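Putative ATP-grasp superfamily protein (Archaeoglobus fulgidus, PDB 3DF7) is of unknown function but probably binds ATP and a metal ion. Local coordinates at residues A[84-89]-A[100-106]; A[170-176]-A[228-234]. All blocks are in the same frame, centred on the assembly; numbering follows the deposited sequence.

Contact 1 (A[84-89]-A[100-106])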
ATOM      1  N   LEU A  84      -5.000  10.274  -3.024  1.00  9.36           N
ATOM      2  CA  LEU A  84      -5.283   9.041  -3.745  1.00  9.97           C
ATOM      3  C   LEU A  84      -6.725   9.084  -4.241  1.00 10.48           C
ATOM      4  O   LEU A  84      -7.021   8.704  -5.373  1.00 11.64           O
ATOM      5  CB  LEU A  84      -5.081   7.824  -2.835  1.00  9.82           C
ATOM      6  CG  LEU A  84      -5.443   6.474  -3.468  1.00  8.83           C
ATOM      7  CD1 LEU A  84      -4.529   6.202  -4.659  1.00  9.53           C
ATOM      8  CD2 LEU A  84      -5.316   5.357  -2.439  1.00  9.48           C
ATOM      9  N   TYR A  85      -7.618   9.558  -3.381  1.00 10.06           N
ATOM     10  CA  TYR A  85      -9.029   9.668  -3.721  1.00 10.88           C
ATOM     11  C   TYR A  85      -9.270  10.546  -4.952  1.00 11.56           C
ATOM     12  O   TYR A  85      -9.888  10.105  -5.928  1.00 11.10           O
ATOM     13  CB  TYR A  85      -9.809  10.240  -2.532  1.00 12.16           C
ATOM     14  CG  TYR A  85     -11.222  10.653  -2.879  1.00 12.67           C
ATOM     15  CD1 TYR A  85     -12.227   9.702  -3.054  1.00 13.42           C
ATOM     16  CD2 TYR A  85     -11.544  11.996  -3.077  1.00 13.81           C
ATOM     17  CE1 TYR A  85     -13.519  10.078  -3.423  1.00 14.49           C
ATOM     18  CE2 TYR A  85     -12.829  12.382  -3.447  1.00 14.60           C
ATOM     19  CZ  TYR A  85     -13.810  11.419  -3.618  1.00 15.48           C
ATOM     20  OH  TYR A  85     -15.079  11.796  -3.991  1.00 16.56           O
ATOM     21  N   THR A  86      -8.776  11.781  -4.915  1.00 10.41           N
ATOM     22  CA  THR A  86      -8.993  12.701  -6.028  1.00 10.84           C
ATOM     23  C   THR A  86      -8.366  12.238  -7.337  1.00 10.74           C
ATOM     24  O   THR A  86      -8.975  12.368  -8.401  1.00  9.27           O
ATOM     25  CB  THR A  86      -8.497  14.127  -5.681  1.00 11.28           C
ATOM     26  OG1 THR A  86      -7.077  14.122  -5.490  1.00 18.03           O
ATOM     27  CG2 THR A  86      -9.165  14.609  -4.407  1.00  8.55           C
ATOM     28  N   LEU A  87      -7.162  11.678  -7.263  1.00  9.94           N
ATOM     29  CA  LEU A  87      -6.492  11.202  -8.464  1.00 10.79           C
ATOM     30  C   LEU A  87      -7.272  10.055  -9.090  1.00 10.70           C
ATOM     31  O   LEU A  87      -7.465  10.011 -10.309  1.00 10.37           O
ATOM     32  CB  LEU A  87      -5.066  10.754  -8.137  1.00  9.79           C
ATOM     33  CG  LEU A  87      -4.098  11.872  -7.741  1.00 11.18           C
ATOM     34  CD1 LEU A  87      -2.790  11.270  -7.259  1.00 11.22           C
ATOM     35  CD2 LEU A  87      -3.858  12.793  -8.930  1.00 11.98           C
ATOM     36  N   THR A  88      -7.735   9.132  -8.255  1.00 10.95           N
ATOM     37  CA  THR A  88      -8.491   7.987  -8.747  1.00 12.77           C
ATOM     38  C   THR A  88      -9.836   8.413  -9.328  1.00 13.22           C
ATOM     39  O   THR A  88     -10.235   7.953 -10.399  1.00 15.61           O
ATOM     40  CB  THR A  88      -8.732   6.958  -7.628  1.00 11.39           C
ATOM     41  OG1 THR A  88      -7.473   6.555  -7.073  1.00 10.36           O
ATOM     42  CG2 THR A  88      -9.448   5.731  -8.184  1.00 12.19           C
ATOM     43  N   LYS A  89     -10.531   9.295  -8.620  1.00 14.40           N
ATOM     44  CA  LYS A  89     -11.834   9.779  -9.069  1.00 16.14           C
ATOM     45  C   LYS A  89     -11.709  10.428 -10.447  1.00 16.75           C
ATOM     46  O   LYS A  89     -12.591  10.289 -11.297  1.00 16.49           O
ATOM     47  CB  LYS A  89     -12.388  10.788  -8.062  1.00 17.80           C
ATOM     48  CG  LYS A  89     -13.821  11.227  -8.334  1.00 19.57           C
ATOM     49  CD  LYS A  89     -14.296  12.194  -7.264  1.00 24.86           C
ATOM     50  CE  LYS A  89     -15.716  12.664  -7.532  1.00 28.25           C
ATOM     51  NZ  LYS A  89     -16.143  13.663  -6.520  1.00 31.39           N
ATOM     52  N   SER A 100      -8.803   0.207  -6.652  1.00  8.70           N
ATOM     53  CA  SER A 100     -10.090   0.422  -5.995  1.00  9.22           C
ATOM     54  C   SER A 100     -10.837   1.671  -6.460  1.00  9.24           C
ATOM     55  O   SER A 100     -10.226   2.632  -6.926  1.00  9.89           O
ATOM     56  CB  SER A 100      -9.895   0.491  -4.478  1.00  8.21           C
ATOM     57  OG  SER A 100      -9.427  -0.747  -3.964  1.00 10.82           O
ATOM     58  N   SER A 101     -12.162   1.651  -6.324  1.00  9.06           N
ATOM     59  CA  SER A 101     -12.994   2.785  -6.727  1.00  9.60           C
ATOM     60  C   SER A 101     -12.771   3.972  -5.796  1.00 10.21           C
ATOM     61  O   SER A 101     -12.398   3.796  -4.636  1.00 10.22           O
ATOM     62  CB  SER A 101     -14.476   2.403  -6.690  1.00 11.68           C
ATOM     63  OG  SER A 101     -14.945   2.333  -5.354  1.00 13.18           O
ATOM     64  N   SER A 102     -13.001   5.183  -6.298  1.00 10.14           N
ATOM     65  CA  SER A 102     -12.820   6.378  -5.476  1.00  9.71           C
ATOM     66  C   SER A 102     -13.788   6.329  -4.295  1.00 11.29           C
ATOM     67  O   SER A 102     -13.488   6.831  -3.211  1.00  9.98           O
ATOM     68  CB  SER A 102     -13.059   7.651  -6.307  1.00 10.58           C
ATOM     69  OG  SER A 102     -14.377   7.700  -6.823  1.00 12.47           O
ATOM     70  N   ARG A 103     -14.947   5.713  -4.509  1.00 13.33           N
ATOM     71  CA  ARG A 103     -15.956   5.580  -3.460  1.00 14.91           C
ATOM     72  C   ARG A 103     -15.361   4.832  -2.259  1.00 14.03           C
ATOM     73  O   ARG A 103     -15.477   5.270  -1.113  1.00 12.59           O
ATOM     74  CB  ARG A 103     -17.169   4.814  -4.008  1.00 19.84           C
ATOM     75  CG  ARG A 103     -18.324   4.665  -3.031  1.00 28.50           C
ATOM     76  CD  ARG A 103     -19.532   3.960  -3.664  1.00 33.67           C
ATOM     77  NE  ARG A 103     -19.490   2.496  -3.574  1.00 36.99           N
ATOM     78  CZ  ARG A 103     -18.738   1.700  -4.331  1.00 39.36           C
ATOM     79  NH1 ARG A 103     -17.936   2.206  -5.260  1.00 37.95           N
ATOM     80  NH2 ARG A 103     -18.801   0.384  -4.168  1.00 40.81           N
ATOM     81  N   ALA A 104     -14.723   3.700  -2.533  1.00 11.61           N
ATOM     82  CA  ALA A 104     -14.105   2.892  -1.487  1.00 10.27           C
ATOM     83  C   ALA A 104     -12.909   3.610  -0.856  1.00 12.03           C
ATOM     84  O   ALA A 104     -12.709   3.555   0.358  1.00 10.29           O
ATOM     85  CB  ALA A 104     -13.665   1.559  -2.066  1.00 10.48           C
ATOM     86  N   ILE A 105     -12.124   4.289  -1.687  1.00  9.86           N
ATOM     87  CA  ILE A 105     -10.946   5.010  -1.215  1.00  9.79           C
ATOM     88  C   ILE A 105     -11.318   6.165  -0.288  1.00 10.90           C
ATOM     89  O   ILE A 105     -10.568   6.496   0.629  1.00 10.68           O
ATOM     90  CB  ILE A 105     -10.105   5.519  -2.421  1.00  9.64           C
ATOM     91  CG1 ILE A 105      -9.530   4.308  -3.173  1.00 10.14           C
ATOM     92  CG2 ILE A 105      -8.980   6.446  -1.948  1.00  9.86           C
ATOM     93  CD1 ILE A 105      -8.805   4.646  -4.479  1.00 10.29           C
ATOM     94  N   ALA A 106     -12.478   6.772  -0.513  1.00 10.17           N
ATOM     95  CA  ALA A 106     -12.911   7.874   0.339  1.00 10.84           C
ATOM     96  C   ALA A 106     -13.115   7.371   1.767  1.00 11.74           C
ATOM     97  O   ALA A 106     -12.886   8.103   2.728  1.00 11.58           O
ATOM     98  CB  ALA A 106     -14.202   8.484  -0.199  1.00 12.52           C
TER

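Contact 2 (A[170-176]-A[228-234])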
ATOM      1  N   LEU A 170       1.599  -6.852  11.336  1.00  9.81           N
ATOM      2  CA  LEU A 170       1.557  -7.499  10.032  1.00 12.31           C
ATOM      3  C   LEU A 170       0.714  -6.743   9.018  1.00 11.78           C
ATOM      4  O   LEU A 170       0.063  -5.748   9.337  1.00 12.36           O
ATOM      5  CB  LEU A 170       0.962  -8.898  10.186  1.00 11.06           C
ATOM      6  CG  LEU A 170       1.574  -9.803  11.254  1.00 12.40           C
ATOM      7  CD1 LEU A 170       0.606 -10.931  11.589  1.00 11.05           C
ATOM      8  CD2 LEU A 170       2.904 -10.343  10.750  1.00 10.85           C
ATOM      9  N   SER A 171       0.743  -7.233   7.786  1.00 12.08           N
ATOM     10  CA  SER A 171      -0.063  -6.674   6.714  1.00 11.83           C
ATOM     11  C   SER A 171      -0.388  -7.848   5.798  1.00 10.78           C
ATOM     12  O   SER A 171       0.417  -8.775   5.654  1.00 12.71           O
ATOM     13  CB  SER A 171       0.690  -5.571   5.952  1.00 13.03           C
ATOM     14  OG  SER A 171       1.703  -6.085   5.114  1.00 12.86           O
ATOM     15  N   VAL A 172      -1.580  -7.830   5.216  1.00  8.85           N
ATOM     16  CA  VAL A 172      -2.003  -8.894   4.317  1.00  9.26           C
ATOM     17  C   VAL A 172      -2.262  -8.298   2.947  1.00  9.42           C
ATOM     18  O   VAL A 172      -3.006  -7.319   2.821  1.00  9.33           O
ATOM     19  CB  VAL A 172      -3.295  -9.576   4.820  1.00  8.42           C
ATOM     20  CG1 VAL A 172      -3.707 -10.692   3.863  1.00  7.91           C
ATOM     21  CG2 VAL A 172      -3.072 -10.140   6.219  1.00  8.97           C
ATOM     22  N   SER A 173      -1.623  -8.876   1.934  1.00  8.30           N
ATOM     23  CA  SER A 173      -1.778  -8.427   0.559  1.00  8.75           C
ATOM     24  C   SER A 173      -2.875  -9.278  -0.063  1.00  9.07           C
ATOM     25  O   SER A 173      -2.748 -10.499  -0.157  1.00  8.09           O
ATOM     26  CB  SER A 173      -0.473  -8.613  -0.218  1.00  8.25           C
ATOM     27  OG  SER A 173       0.591  -7.893   0.382  1.00  7.67           O
ATOM     28  N   LEU A 174      -3.947  -8.622  -0.488  1.00  8.04           N
ATOM     29  CA  LEU A 174      -5.079  -9.318  -1.075  1.00  9.77           C
ATOM     30  C   LEU A 174      -5.394  -8.876  -2.500  1.00  9.69           C
ATOM     31  O   LEU A 174      -5.115  -7.740  -2.895  1.00  9.06           O
ATOM     32  CB  LEU A 174      -6.322  -9.096  -0.208  1.00  9.21           C
ATOM     33  CG  LEU A 174      -6.281  -9.489   1.274  1.00 10.42           C
ATOM     34  CD1 LEU A 174      -7.507  -8.939   1.984  1.00 11.77           C
ATOM     35  CD2 LEU A 174      -6.229 -10.997   1.406  1.00  9.37           C
ATOM     36  N   ALA A 175      -5.978  -9.795  -3.263  1.00  9.86           N
ATOM     37  CA  ALA A 175      -6.401  -9.523  -4.632  1.00 10.71           C
ATOM     38  C   ALA A 175      -7.921  -9.558  -4.529  1.00 12.36           C
ATOM     39  O   ALA A 175      -8.503 -10.619  -4.289  1.00 12.68           O
ATOM     40  CB  ALA A 175      -5.908 -10.614  -5.576  1.00 11.12           C
ATOM     41  N   VAL A 176      -8.553  -8.400  -4.689  1.00 12.72           N
ATOM     42  CA  VAL A 176     -10.003  -8.296  -4.582  1.00 13.78           C
ATOM     43  C   VAL A 176     -10.690  -8.251  -5.942  1.00 15.93           C
ATOM     44  O   VAL A 176     -10.481  -7.329  -6.731  1.00 14.49           O
ATOM     45  CB  VAL A 176     -10.407  -7.035  -3.782  1.00 13.15           C
ATOM     46  CG1 VAL A 176     -11.918  -7.015  -3.545  1.00 12.98           C
ATOM     47  CG2 VAL A 176      -9.662  -7.010  -2.460  1.00 11.67           C
ATOM     48  N   GLY A 228      -8.809  -5.142  -7.008  1.00 11.53           N
ATOM     49  CA  GLY A 228      -7.397  -5.296  -7.310  1.00 10.82           C
ATOM     50  C   GLY A 228      -6.579  -5.538  -6.059  1.00 10.79           C
ATOM     51  O   GLY A 228      -7.046  -6.178  -5.116  1.00 11.07           O
ATOM     52  N   TYR A 229      -5.356  -5.021  -6.040  1.00  8.80           N
ATOM     53  CA  TYR A 229      -4.491  -5.196  -4.883  1.00  7.85           C
ATOM     54  C   TYR A 229      -4.895  -4.271  -3.742  1.00  8.33           C
ATOM     55  O   TYR A 229      -5.014  -3.058  -3.917  1.00  8.66           O
ATOM     56  CB  TYR A 229      -3.029  -4.920  -5.252  1.00  5.50           C
ATOM     57  CG  TYR A 229      -2.078  -5.048  -4.084  1.00  6.88           C
ATOM     58  CD1 TYR A 229      -1.325  -6.208  -3.892  1.00  7.62           C
ATOM     59  CD2 TYR A 229      -1.933  -4.007  -3.163  1.00  7.88           C
ATOM     60  CE1 TYR A 229      -0.450  -6.326  -2.815  1.00  9.23           C
ATOM     61  CE2 TYR A 229      -1.065  -4.117  -2.084  1.00  8.27           C
ATOM     62  CZ  TYR A 229      -0.326  -5.278  -1.919  1.00  8.03           C
ATOM     63  OH  TYR A 229       0.550  -5.381  -0.863  1.00 10.47           O
ATOM     64  N   VAL A 230      -5.088  -4.861  -2.567  1.00  8.80           N
ATOM     65  CA  VAL A 230      -5.448  -4.111  -1.374  1.00  8.92           C
ATOM     66  C   VAL A 230      -4.600  -4.624  -0.219  1.00  8.72           C
ATOM     67  O   VAL A 230      -4.415  -5.831  -0.063  1.00  9.72           O
ATOM     68  CB  VAL A 230      -6.948  -4.291  -1.016  1.00  9.40           C
ATOM     69  CG1 VAL A 230      -7.261  -3.575   0.306  1.00  8.53           C
ATOM     70  CG2 VAL A 230      -7.819  -3.735  -2.137  1.00 10.05           C
ATOM     71  N   GLY A 231      -4.063  -3.704   0.571  1.00  8.96           N
ATOM     72  CA  GLY A 231      -3.258  -4.103   1.708  1.00  8.30           C
ATOM     73  C   GLY A 231      -4.029  -3.861   2.993  1.00  9.95           C
ATOM     74  O   GLY A 231      -4.714  -2.848   3.119  1.00 10.10           O
ATOM     75  N   VAL A 232      -3.943  -4.791   3.940  1.00  7.11           N
ATOM     76  CA  VAL A 232      -4.636  -4.622   5.217  1.00  9.02           C
ATOM     77  C   VAL A 232      -3.632  -4.705   6.360  1.00  9.36           C
ATOM     78  O   VAL A 232      -2.953  -5.721   6.510  1.00 10.83           O
ATOM     79  CB  VAL A 232      -5.706  -5.714   5.443  1.00  7.90           C
ATOM     80  CG1 VAL A 232      -6.424  -5.475   6.775  1.00 10.31           C
ATOM     81  CG2 VAL A 232      -6.702  -5.711   4.294  1.00  6.52           C
ATOM     82  N   ASP A 233      -3.535  -3.643   7.156  1.00  8.27           N
ATOM     83  CA  ASP A 233      -2.613  -3.629   8.288  1.00  9.63           C
ATOM     84  C   ASP A 233      -3.294  -4.238   9.506  1.00 10.08           C
ATOM     85  O   ASP A 233      -4.419  -3.871   9.854  1.00 10.38           O
ATOM     86  CB  ASP A 233      -2.162  -2.205   8.618  1.00 11.15           C
ATOM     87  CG  ASP A 233      -1.122  -1.676   7.649  1.00 12.92           C
ATOM     88  OD1 ASP A 233      -0.588  -2.470   6.842  1.00 12.71           O
ATOM     89  OD2 ASP A 233      -0.837  -0.462   7.703  1.00 14.53           O
ATOM     90  N   ILE A 234      -2.597  -5.166  10.148  1.00  7.65           N
ATOM     91  CA  ILE A 234      -3.120  -5.866  11.308  1.00  8.83           C
ATOM     92  C   ILE A 234      -2.086  -6.038  12.413  1.00  9.66           C
ATOM     93  O   ILE A 234      -0.889  -6.139  12.152  1.00 10.99           O
ATOM     94  CB  ILE A 234      -3.624  -7.277  10.894  1.00  8.35           C
ATOM     95  CG1 ILE A 234      -4.985  -7.155  10.205  1.00  8.52           C
ATOM     96  CG2 ILE A 234      -3.722  -8.196  12.113  1.00  7.86           C
ATOM     97  CD1 ILE A 234      -5.453  -8.434   9.566  1.00  8.20           C
TER

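Contact 1 (A[84-89]-A[100-106])
Ser100, in the turn before helix 102-108, meets helix 83-92 through its backbone: the methyl CG2 of Thr88 packs 3.4 Å from its carbonyl O, while the serine hydroxyl turns elsewhere, to the backbone N of Asn227. Ser101 opens helix 102-108 as its N-cap, its OG receiving the N-H of Ala104 in a nearly straight bond (164°). Ser102 comes up against helix 83-92 in three ways. Its CB lies 3.7 Å from Lys89 CB, alongside the root of an extended lysine chain that leads away, and its OG bonds Glu92 on that same helix. Its carbonyl O sits at the edge of the Tyr85 ring, in the ring plane, 3.1 Å from CD1. Ile105 carries the apolar packing. With CG2 anti to the backbone N and CG1 beside it (chi1 -66°), the two branches divide the work: CG2 packs on Tyr85 CA and, crossing at about a right angle, on Leu84 CG at 3.8 Å, whereas CD1 reaches 3.5 Å from Thr88 OG1. That hydroxyl turns back to its own helix, bonding Leu84 O at 2.8 Å; Thr88 N reaches the same oxygen from the opposite face of its plane. Ala106 ends the row, its CB 3.7 Å from Tyr85 CE1. The helix segments run antiparallel at 173°, their axes 8.8 Å apart at closest approach. No hydrogen bond joins the segments themselves: they meet by packing and a ring-edge approach, with Ser102-Glu92 a polar tie just beyond. The Thr88 hydroxyl, already bonded to Leu84 O, can lie against isoleucine without losing a polar partner.

Contact 2 (A[170-176]-A[228-234])
Leu170 and Ile234 form the first of four hydrogen-bonded pairs that zip these antiparallel strands together. Their two bonds differ: Leu170 N meets Ile234 O at 2.7 Å nearly along the C=O axis, whereas Ile234 N approaches Leu170 O from above its carbonyl plane. Val172 with Val232, Leu174 with Val230 and Val176 with Gly228 repeat the reciprocal pairing without a bulge. At the last pair, Gly228 has a positive phi of 80°, a backbone shape easily adopted without a side chain. CA-H...O contacts fill in between, the shortest from Ser171 CA to Val232 O at 3.0 Å.

On the face bearing Ser171, Ser173 and Tyr229, a side-chain hydrogen bond joins the strands. Tyr229, its CG anti to the backbone N (chi1 178°), reaches diagonally toward Ser173, whose pair mate Gly231 has no side chain, to bring OH 2.8 Å from Ser173 OG, and ring atom CE1 lies 3.5 Å from Ser173 CB. The phenol oxygen also bonds Thr250, and Ser173 OG has a weak bond to Asn186. A phenylalanine in place of Tyr229 would probably leave Ser173 OG and Thr250 without this shared partner. Further along, Asp233 OD1 lies 3.5 Å from Ser171 CB.

Apolar contacts occupy the reverse face, again diagonally: Val176 CG2 touches Val230 CG2 at 3.8 Å, and Leu174 CD1 meets Val232 CG2 at 4.1 Å. Helix 206-220 packs on this face, Val212 and Ala216 on Val172 and Val220 on Leu174 and Val232. The two strands lie inside the large antiparallel sheet of the ATP-grasp domain, with 180-191 beside 168-176 and 240-246 beside 228-236.

How the contacts relate
Contact 1 is complete in the chain before the first strand of contact 2 begins, and their centres lie about 17 Å apart. The first is a helix pair in the pre-ATP-grasp region; the second is a strand pair in the ATP-grasp domain. They nevertheless touch: Ser100 OG packs 3.9 Å from Val230 CG2, at the N-terminal end of segment 100-106. The same serine bonds Asn227, the residue just before strand 228-236, and the backbone of Ser101 pairs with Gly225, so the start of helix 102-108 is tied to the approach to that strand. The turn leading into contact 1 thus rests on the sheet face that carries Val230, in the domain that probably binds the nucleotide.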